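Local coordinates for protein PelD (Pseudomonas aeruginosa, PDB 4ETX) that binds cyclic di-GMP and acts as a membrane-bound effector in pellicle formation, this chain holding its GAF and PelD-type GGDEF domains, at residues A47-V52 and Q61-L66; V52-T57 and D117-A122; G86-V91 and V109-V114. All coordinates share one frame; numbering follows the deposited sequence.

Contact 1: A47-V52 and Q61-L66; sequences AGLYRV and QPLATL
Ala47 and Leu66 form a hydrogen-bonded antiparallel pair, with Gly48 facing Thr65 in a non-hydrogen-bonded pair and Leu49 facing Ala64 in the next hydrogen-bonded one. The axes of strands 47-51 and 64-66 come within 4.7 Å and run nearly antiparallel, at 168°. Ala47 and Leu66 exchange two bonds, of which Leu66 N to Ala47 O is the shorter at 2.8 Å; Leu49 N to Ala64 O follows, nearly straight. On the N-terminal side of Ala64 the regular pairing breaks, and Leu63 N reaches Leu49 O at 3.0 Å through a bent hydrogen bond (N-H...O 134°). A water carries the link one step further, accepting from Arg51 N and donating to Gln61 O. This is the first hairpin of the GAF-domain sheet: 64-66 is its edge strand, and 46-51 pairs on its other side with 120-126. Ala47, Leu49, Ala64 and Leu66 point to the same face, where helix 31-41 covers the last three. Leu63 closes the end of this layer. Its CD1 lies 3.5 Å from Arg51 N and also touches Arg51 CB, while the guanidinium of Arg51 goes on to a salt bridge with Asp28. On the other face Tyr50 lies alongside Pro62, both pointing the same way; CE1 of the ring is 3.7 Å from Pro62 CB, approached obliquely. With CG anti to its own carbonyl carbon (chi1 -52°), the ring is laid back along the strand, which brings Tyr50 OH over Gly48. That buried hydroxyl has no polar partner in the model.

Contact 2: V52-T57 and D117-A122; sequences VRYDRT and DGRILA
Arg56 reaches across to Ile120 from the turn that follows strand 46-51. From CB the chain leaves with CG anti to the carbonyl carbon (chi1 -71°) and runs extended to NE; CG passes 4.2 Å from Ile120 CD1, and NE lies at a similar distance. CZ then comes to 3.6 Å from Ile120 CD1, and NH1 is nearer still at 3.3 Å. The methyl thus rests over one face of the guanidinium, offset toward its rim, with the two side chains crossing at about a right angle. NH2 approaches Gly118 O only loosely, at 4.0 Å, whereas NH1 has a hydrogen bond to Leu83 O that anchors the group. Arg53 to Arg56 is a type I turn whose last residue, Arg56, has a left-handed backbone (phi 72°); with Arg53 N bonded to Thr57 O and Arg56 N to Arg53 O, this is a 3:5 hairpin turn with a G1 bulge. Thr57 OG1 donates to Asp55 OD1 and receives Arg53 NE, pinning the turn from within. Nearer the sheet, Val52 N bonds to Leu121 O at 3.2 Å, meeting that oxygen from well above the carbonyl plane. Val52 splits its branches: CG1 meets Ile120 CG2, and CG2 presses on the Ala122 backbone, 3.5 Å from Ala122 C. At the outer edge Arg119 NH2 stands 3.2 Å from Tyr54 CE1, the ring and guanidinium planes 59° apart. Val52 and Ile120 both pack on Leu83 of helix 77-85, while Leu121 turns to helix 136-153 and Ala122 lies beside Leu113 of strand 109-114.

Contact 3: G86-V91 and V109-V114; sequences GELVSV and VCVPLV
Val89 and Cys110 are joined as a hydrogen-bonded antiparallel pair and Ser90 faces Val109 in the non-hydrogen-bonded pair next to it, the touching parts of the two segments running 163° apart. This is one edge of the five-stranded antiparallel sheet of the GAF domain: 89-90 is a short outer strand laid on 109-114 after helix 77-85, Gly86 being the first residue to leave that helix, with positive phi. The two bonds are regular, Cys110 N to Val89 O at 2.9 Å and Val89 N to Cys110 O at 3.0 Å. Cys110 O also receives a CA-H contact from Leu88, whose CA is 3.3 Å away.

Leu88 carries most of the apolar contact. Its CG stands opposite the backbone N (chi1 -178°), which sends the isobutyl group across to strand 109-114, where the two methyls part company. CD1 lies 3.6 Å from Val111 CG2, with the two side chains side by side and pointing the same way; CD2 meets Val109 CG2 at 3.8 Å. That same Val109 methyl also sits close to Val89 O. Phe139 of helix 136-153 packs on Leu88 and Ser90, and Ala146 of the same helix on Val111. On the other face Val89 CG2 meets Cys110 CB, and Cys82 of helix 77-85 touches Val89, Cys110 and Pro112.

Toward Gly86 the ladder stops, consistent with Pro112 lacking an N-H, and the proline ring lies against the 86-88 backbone. CD packs against the Glu87-Leu88 peptide, 3.5 Å from Leu88 N, and the ring's CG comes within 3.4 Å of Glu87 N.

How the contacts relate
All three contacts belong to one GAF-domain sheet, whose strands lie in the order 64-66, 46-51, 120-126, 109-114, 89-90. Contact 1 makes one edge and contact 3 the other, their centres about 14 Å apart; contact 2 sits where 46-51 ends and 120-126 begins, about 14 Å and 12 Å from their centres. Contacts 1 and 2 share Val52, and contacts 2 and 3 meet where strand 120-126 pairs with 109-114. Along the chain contact 1 closes before contact 3 opens, and contact 3 is nested within the loop that contact 2 closes. All are structural parts of the GAF domain, away from the residues that bind cyclic di-GMP.

Contact 1: A47-V52 and Q61-L66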
loop_
_atom_site.group_PDB
_atom_site.type_symbol
_atom_site.label_atom_id
_atom_site.label_comp_id
_atom_site.label_asym_id
_atom_site.label_seq_id
_atom_site.Cartn_x
_atom_site.Cartn_y
_atom_site.Cartn_z
ATOM N N ALA A 47 3.600 20.896 -10.216
ATOM C CA ALA A 47 4.423 19.994 -9.401
ATOM C C ALA A 47 5.542 19.315 -10.178
ATOM O O ALA A 47 5.541 19.335 -11.414
ATOM C CB ALA A 47 3.534 18.932 -8.722
ATOM N N GLY A 48 6.480 18.714 -9.433
ATOM C CA GLY A 48 7.562 17.894 -10.000
ATOM C C GLY A 48 7.894 16.596 -9.254
ATOM O O GLY A 48 7.781 16.520 -8.030
ATOM N N LEU A 49 8.303 15.573 -10.004
ATOM C CA LEU A 49 8.812 14.320 -9.415
ATOM C C LEU A 49 10.317 14.156 -9.638
ATOM O O LEU A 49 10.800 14.280 -10.763
ATOM C CB LEU A 49 8.033 13.105 -9.952
ATOM C CG LEU A 49 8.243 11.726 -9.300
ATOM C CD1 LEU A 49 7.556 11.615 -7.929
ATOM C CD2 LEU A 49 7.751 10.616 -10.218
ATOM N N TYR A 50 11.060 13.902 -8.561
ATOM C CA TYR A 50 12.519 13.827 -8.650
ATOM C C TYR A 50 13.050 12.510 -8.103
ATOM O O TYR A 50 12.540 12.004 -7.108
ATOM C CB TYR A 50 13.190 15.014 -7.943
ATOM C CG TYR A 50 12.642 16.346 -8.407
ATOM C CD1 TYR A 50 13.313 17.120 -9.361
ATOM C CD2 TYR A 50 11.418 16.807 -7.926
ATOM C CE1 TYR A 50 12.762 18.338 -9.812
ATOM C CE2 TYR A 50 10.880 17.997 -8.355
ATOM C CZ TYR A 50 11.548 18.766 -9.278
ATOM O OH TYR A 50 10.948 19.930 -9.673
ATOM N N ARG A 51 14.056 11.951 -8.777
ATOM C CA ARG A 51 14.742 10.764 -8.270
ATOM C C ARG A 51 15.507 11.165 -7.012
ATOM O O ARG A 51 16.016 12.279 -6.925
ATOM C CB ARG A 51 15.720 10.180 -9.305
ATOM C CG ARG A 51 16.555 9.031 -8.731
ATOM C CD ARG A 51 17.409 8.318 -9.765
ATOM N NE ARG A 51 16.620 7.553 -10.725
ATOM C CZ ARG A 51 16.163 6.320 -10.524
ATOM N NH1 ARG A 51 16.399 5.682 -9.377
ATOM N NH2 ARG A 51 15.475 5.716 -11.480
ATOM N N VAL A 52 15.569 10.267 -6.044
ATOM C CA VAL A 52 16.354 10.496 -4.855
ATOM C C VAL A 52 17.486 9.466 -4.818
ATOM O O VAL A 52 17.253 8.252 -4.893
ATOM C CB VAL A 52 15.501 10.451 -3.564
ATOM C CG1 VAL A 52 16.379 10.560 -2.325
ATOM C CG2 VAL A 52 14.444 11.575 -3.570
ATOM N N GLN A 61 17.200 17.469 -12.217
ATOM C CA GLN A 61 16.447 17.339 -13.451
ATOM C C GLN A 61 15.239 16.439 -13.209
ATOM O O GLN A 61 15.400 15.267 -12.859
ATOM C CB GLN A 61 17.330 16.788 -14.564
ATOM C CG GLN A 61 18.582 17.624 -14.787
ATOM C CD GLN A 61 19.365 17.189 -15.995
ATOM O OE1 GLN A 61 19.777 16.024 -16.109
ATOM N NE2 GLN A 61 19.589 18.124 -16.912
ATOM N N PRO A 62 14.025 16.995 -13.376
ATOM C CA PRO A 62 12.810 16.247 -13.066
ATOM C C PRO A 62 12.547 15.062 -13.985
ATOM O O PRO A 62 12.705 15.163 -15.208
ATOM C CB PRO A 62 11.691 17.297 -13.210
ATOM C CG PRO A 62 12.262 18.381 -14.061
ATOM C CD PRO A 62 13.739 18.395 -13.752
ATOM N N LEU A 63 12.147 13.945 -13.375
ATOM C CA LEU A 63 11.630 12.799 -14.092
ATOM C C LEU A 63 10.342 13.160 -14.813
ATOM O O LEU A 63 10.078 12.681 -15.916
ATOM C CB LEU A 63 11.365 11.645 -13.123
ATOM C CG LEU A 63 12.515 11.184 -12.234
ATOM C CD1 LEU A 63 11.995 10.292 -11.121
ATOM C CD2 LEU A 63 13.575 10.469 -13.064
ATOM N N ALA A 64 9.528 13.988 -14.169
ATOM C CA ALA A 64 8.291 14.489 -14.775
ATOM C C ALA A 64 7.881 15.819 -14.140
ATOM O O ALA A 64 8.303 16.139 -13.031
ATOM C CB ALA A 64 7.167 13.451 -14.642
ATOM N N THR A 65 7.066 16.594 -14.858
ATOM C CA THR A 65 6.512 17.840 -14.330
ATOM C C THR A 65 5.030 17.950 -14.659
ATOM O O THR A 65 4.528 17.270 -15.557
ATOM C CB THR A 65 7.246 19.110 -14.886
ATOM O OG1 THR A 65 7.174 19.123 -16.314
ATOM C CG2 THR A 65 8.698 19.155 -14.437
ATOM N N LEU A 66 4.337 18.801 -13.904
ATOM C CA LEU A 66 2.934 19.118 -14.127
ATOM C C LEU A 66 2.801 20.632 -14.098
ATOM O O LEU A 66 3.340 21.291 -13.199
ATOM C CB LEU A 66 2.042 18.516 -13.025
ATOM C CG LEU A 66 0.564 18.928 -13.063
ATOM C CD1 LEU A 66 -0.197 18.123 -14.118
ATOM C CD2 LEU A 66 -0.091 18.795 -11.692
HETATM O O HOH W 1 15.177 13.664 -10.794
#

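Contact 2: V52-T57 and D117-A122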
loop_
_atom_site.group_PDB
_atom_site.type_symbol
_atom_site.label_atom_id
_atom_site.label_comp_id
_atom_site.label_asym_id
_atom_site.label_seq_id
_atom_site.Cartn_x
_atom_site.Cartn_y
_atom_site.Cartn_z
ATOM N N VAL A 52 15.569 10.267 -6.044
ATOM C CA VAL A 52 16.354 10.496 -4.855
ATOM C C VAL A 52 17.486 9.466 -4.818
ATOM O O VAL A 52 17.253 8.252 -4.893
ATOM C CB VAL A 52 15.501 10.451 -3.564
ATOM C CG1 VAL A 52 16.379 10.560 -2.325
ATOM C CG2 VAL A 52 14.444 11.575 -3.570
ATOM N N ARG A 53 18.710 9.976 -4.725
ATOM C CA ARG A 53 19.909 9.146 -4.688
ATOM C C ARG A 53 20.025 8.384 -3.367
ATOM O O ARG A 53 19.291 8.659 -2.420
ATOM C CB ARG A 53 21.150 10.008 -4.934
ATOM C CG ARG A 53 21.084 10.826 -6.220
ATOM C CD ARG A 53 22.453 11.398 -6.592
ATOM N NE ARG A 53 22.621 12.756 -6.091
ATOM C CZ ARG A 53 22.530 13.858 -6.834
ATOM N NH1 ARG A 53 22.282 13.786 -8.134
ATOM N NH2 ARG A 53 22.691 15.041 -6.270
ATOM N N TYR A 54 20.955 7.431 -3.309
ATOM C CA TYR A 54 21.142 6.585 -2.128
ATOM C C TYR A 54 21.548 7.356 -0.848
ATOM O O TYR A 54 21.363 6.848 0.265
ATOM C CB TYR A 54 22.139 5.460 -2.454
ATOM C CG TYR A 54 22.501 4.550 -1.299
ATOM C CD1 TYR A 54 21.782 3.384 -1.050
ATOM C CD2 TYR A 54 23.587 4.846 -0.470
ATOM C CE1 TYR A 54 22.129 2.539 0.005
ATOM C CE2 TYR A 54 23.930 4.020 0.586
ATOM C CZ TYR A 54 23.200 2.872 0.819
ATOM O OH TYR A 54 23.556 2.049 1.864
ATOM N N ASP A 55 22.072 8.572 -1.003
ATOM C CA ASP A 55 22.442 9.412 0.153
ATOM C C ASP A 55 21.390 10.474 0.567
ATOM O O ASP A 55 21.697 11.378 1.352
ATOM C CB ASP A 55 23.822 10.059 -0.065
ATOM C CG ASP A 55 23.851 11.005 -1.260
ATOM O OD1 ASP A 55 22.804 11.171 -1.929
ATOM O OD2 ASP A 55 24.930 11.585 -1.524
ATOM N N ARG A 56 20.160 10.342 0.055
ATOM C CA ARG A 56 19.026 11.259 0.362
ATOM C C ARG A 56 19.135 12.662 -0.271
ATOM O O ARG A 56 18.586 13.645 0.242
ATOM C CB ARG A 56 18.751 11.351 1.873
ATOM C CG ARG A 56 18.133 10.087 2.492
ATOM C CD ARG A 56 18.071 10.217 4.024
ATOM N NE ARG A 56 17.339 9.126 4.667
ATOM C CZ ARG A 56 16.151 9.253 5.259
ATOM N NH1 ARG A 56 15.537 10.436 5.310
ATOM N NH2 ARG A 56 15.572 8.193 5.807
ATOM N N THR A 57 19.838 12.749 -1.394
ATOM C CA THR A 57 19.891 13.983 -2.168
ATOM C C THR A 57 19.076 13.775 -3.441
ATOM O O THR A 57 19.005 12.647 -3.944
ATOM C CB THR A 57 21.341 14.402 -2.512
ATOM O OG1 THR A 57 22.029 13.309 -3.136
ATOM C CG2 THR A 57 22.090 14.817 -1.258
ATOM N N ASP A 117 10.905 -0.365 3.895
ATOM C CA ASP A 117 12.242 -0.362 4.517
ATOM C C ASP A 117 12.735 1.012 4.967
ATOM O O ASP A 117 13.785 1.112 5.603
ATOM C CB ASP A 117 13.308 -0.932 3.567
ATOM C CG ASP A 117 13.017 -2.347 3.116
ATOM O OD1 ASP A 117 12.320 -3.098 3.835
ATOM O OD2 ASP A 117 13.507 -2.707 2.026
ATOM N N GLY A 118 12.022 2.072 4.612
ATOM C CA GLY A 118 12.498 3.419 4.914
ATOM C C GLY A 118 13.484 3.931 3.879
ATOM O O GLY A 118 14.167 4.921 4.094
ATOM N N ARG A 119 13.540 3.242 2.746
ATOM C CA ARG A 119 14.298 3.682 1.580
ATOM C C ARG A 119 13.537 4.769 0.826
ATOM O O ARG A 119 12.376 4.568 0.428
ATOM C CB ARG A 119 14.570 2.473 0.676
ATOM C CG ARG A 119 15.189 2.788 -0.668
ATOM C CD ARG A 119 16.238 1.740 -1.023
ATOM N NE ARG A 119 17.399 1.812 -0.128
ATOM C CZ ARG A 119 18.352 0.886 -0.043
ATOM N NH1 ARG A 119 18.306 -0.202 -0.797
ATOM N NH2 ARG A 119 19.359 1.049 0.805
ATOM N N ILE A 120 14.172 5.926 0.641
ATOM C CA ILE A 120 13.541 6.997 -0.125
ATOM C C ILE A 120 13.898 6.831 -1.600
ATOM O O ILE A 120 15.075 6.811 -1.956
ATOM C CB ILE A 120 13.949 8.398 0.378
ATOM C CG1 ILE A 120 13.774 8.472 1.906
ATOM C CG2 ILE A 120 13.150 9.476 -0.360
ATOM C CD1 ILE A 120 13.982 9.848 2.487
ATOM N N LEU A 121 12.877 6.715 -2.440
ATOM C CA LEU A 121 13.064 6.417 -3.860
ATOM C C LEU A 121 12.924 7.669 -4.729
ATOM O O LEU A 121 13.580 7.799 -5.770
ATOM C CB LEU A 121 12.054 5.356 -4.308
ATOM C CG LEU A 121 12.116 3.881 -3.876
ATOM C CD1 LEU A 121 11.837 3.667 -2.383
ATOM C CD2 LEU A 121 11.098 3.071 -4.702
ATOM N N ALA A 122 12.075 8.593 -4.283
ATOM C CA ALA A 122 11.685 9.731 -5.081
ATOM C C ALA A 122 11.127 10.841 -4.208
ATOM O O ALA A 122 10.701 10.610 -3.080
ATOM C CB ALA A 122 10.636 9.320 -6.134
#

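Contact 3: G86-V91 and V109-V114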
loop_
_atom_site.group_PDB
_atom_site.type_symbol
_atom_site.label_atom_id
_atom_site.label_comp_id
_atom_site.label_asym_id
_atom_site.label_seq_id
_atom_site.Cartn_x
_atom_site.Cartn_y
_atom_site.Cartn_z
ATOM N N GLY A 86 12.518 12.238 6.009
ATOM C CA GLY A 86 11.784 11.134 5.383
ATOM C C GLY A 86 10.281 11.181 5.645
ATOM O O GLY A 86 9.653 10.150 5.894
ATOM N N GLU A 87 9.718 12.390 5.589
ATOM C CA GLU A 87 8.293 12.637 5.853
ATOM C C GLU A 87 7.792 13.819 5.052
ATOM O O GLU A 87 8.565 14.707 4.691
ATOM C CB GLU A 87 8.069 12.953 7.336
ATOM C CG GLU A 87 7.836 11.767 8.270
ATOM C CD GLU A 87 7.908 12.189 9.737
ATOM O OE1 GLU A 87 8.104 13.397 9.995
ATOM O OE2 GLU A 87 7.778 11.328 10.635
ATOM N N LEU A 88 6.482 13.834 4.790
ATOM C CA LEU A 88 5.823 14.960 4.126
ATOM C C LEU A 88 6.009 16.258 4.933
ATOM O O LEU A 88 5.888 16.244 6.147
ATOM C CB LEU A 88 4.329 14.638 3.968
ATOM C CG LEU A 88 3.380 15.602 3.265
ATOM C CD1 LEU A 88 2.227 14.779 2.693
ATOM C CD2 LEU A 88 2.864 16.705 4.229
ATOM N N VAL A 89 6.293 17.378 4.261
ATOM C CA VAL A 89 6.392 18.659 4.968
ATOM C C VAL A 89 5.750 19.802 4.183
ATOM O O VAL A 89 5.891 19.873 2.966
ATOM C CB VAL A 89 7.873 19.022 5.382
ATOM C CG1 VAL A 89 8.439 18.009 6.391
ATOM C CG2 VAL A 89 8.786 19.136 4.165
ATOM N N SER A 90 5.048 20.688 4.889
ATOM C CA SER A 90 4.333 21.802 4.265
ATOM C C SER A 90 4.799 23.162 4.766
ATOM O O SER A 90 5.329 23.267 5.865
ATOM C CB SER A 90 2.819 21.666 4.500
ATOM O OG SER A 90 2.528 21.000 5.725
ATOM N N VAL A 91 4.605 24.201 3.953
ATOM C CA VAL A 91 4.732 25.581 4.422
ATOM C C VAL A 91 3.551 25.892 5.343
ATOM O O VAL A 91 2.596 25.126 5.405
ATOM C CB VAL A 91 4.748 26.627 3.258
ATOM C CG1 VAL A 91 6.023 26.517 2.418
ATOM C CG2 VAL A 91 3.476 26.530 2.385
ATOM N N VAL A 109 4.401 22.175 -0.666
ATOM C CA VAL A 109 4.604 20.904 0.082
ATOM C C VAL A 109 5.585 19.949 -0.642
ATOM O O VAL A 109 5.700 19.978 -1.873
ATOM C CB VAL A 109 3.233 20.195 0.445
ATOM C CG1 VAL A 109 2.333 20.087 -0.756
ATOM C CG2 VAL A 109 3.421 18.814 1.085
ATOM N N CYS A 110 6.296 19.136 0.139
ATOM C CA CYS A 110 7.229 18.121 -0.377
ATOM C C CYS A 110 6.852 16.765 0.196
ATOM O O CYS A 110 6.660 16.627 1.401
ATOM C CB CYS A 110 8.695 18.462 -0.037
ATOM S SG CYS A 110 9.425 19.670 -1.166
ATOM N N VAL A 111 6.710 15.768 -0.675
ATOM C CA VAL A 111 6.318 14.436 -0.233
ATOM C C VAL A 111 7.338 13.378 -0.671
ATOM O O VAL A 111 7.558 13.177 -1.878
ATOM C CB VAL A 111 4.894 14.073 -0.748
ATOM C CG1 VAL A 111 4.425 12.765 -0.141
ATOM C CG2 VAL A 111 3.884 15.216 -0.428
ATOM N N PRO A 112 7.943 12.679 0.301
ATOM C CA PRO A 112 8.897 11.658 -0.090
ATOM C C PRO A 112 8.202 10.323 -0.367
ATOM O O PRO A 112 7.208 9.992 0.295
ATOM C CB PRO A 112 9.799 11.545 1.146
ATOM C CG PRO A 112 8.848 11.824 2.305
ATOM C CD PRO A 112 7.759 12.738 1.765
ATOM N N LEU A 113 8.712 9.579 -1.351
ATOM C CA LEU A 113 8.215 8.243 -1.664
ATOM C C LEU A 113 9.117 7.223 -1.002
ATOM O O LEU A 113 10.198 6.885 -1.499
ATOM C CB LEU A 113 8.151 8.012 -3.189
ATOM C CG LEU A 113 6.987 8.640 -3.976
ATOM C CD1 LEU A 113 7.131 10.166 -4.116
ATOM C CD2 LEU A 113 6.933 7.986 -5.377
ATOM N N VAL A 114 8.662 6.730 0.139
ATOM C CA VAL A 114 9.489 5.874 0.975
ATOM C C VAL A 114 8.846 4.510 1.059
ATOM O O VAL A 114 7.645 4.411 1.328
ATOM C CB VAL A 114 9.645 6.489 2.383
ATOM C CG1 VAL A 114 10.619 5.671 3.219
ATOM C CG2 VAL A 114 10.115 7.943 2.280
#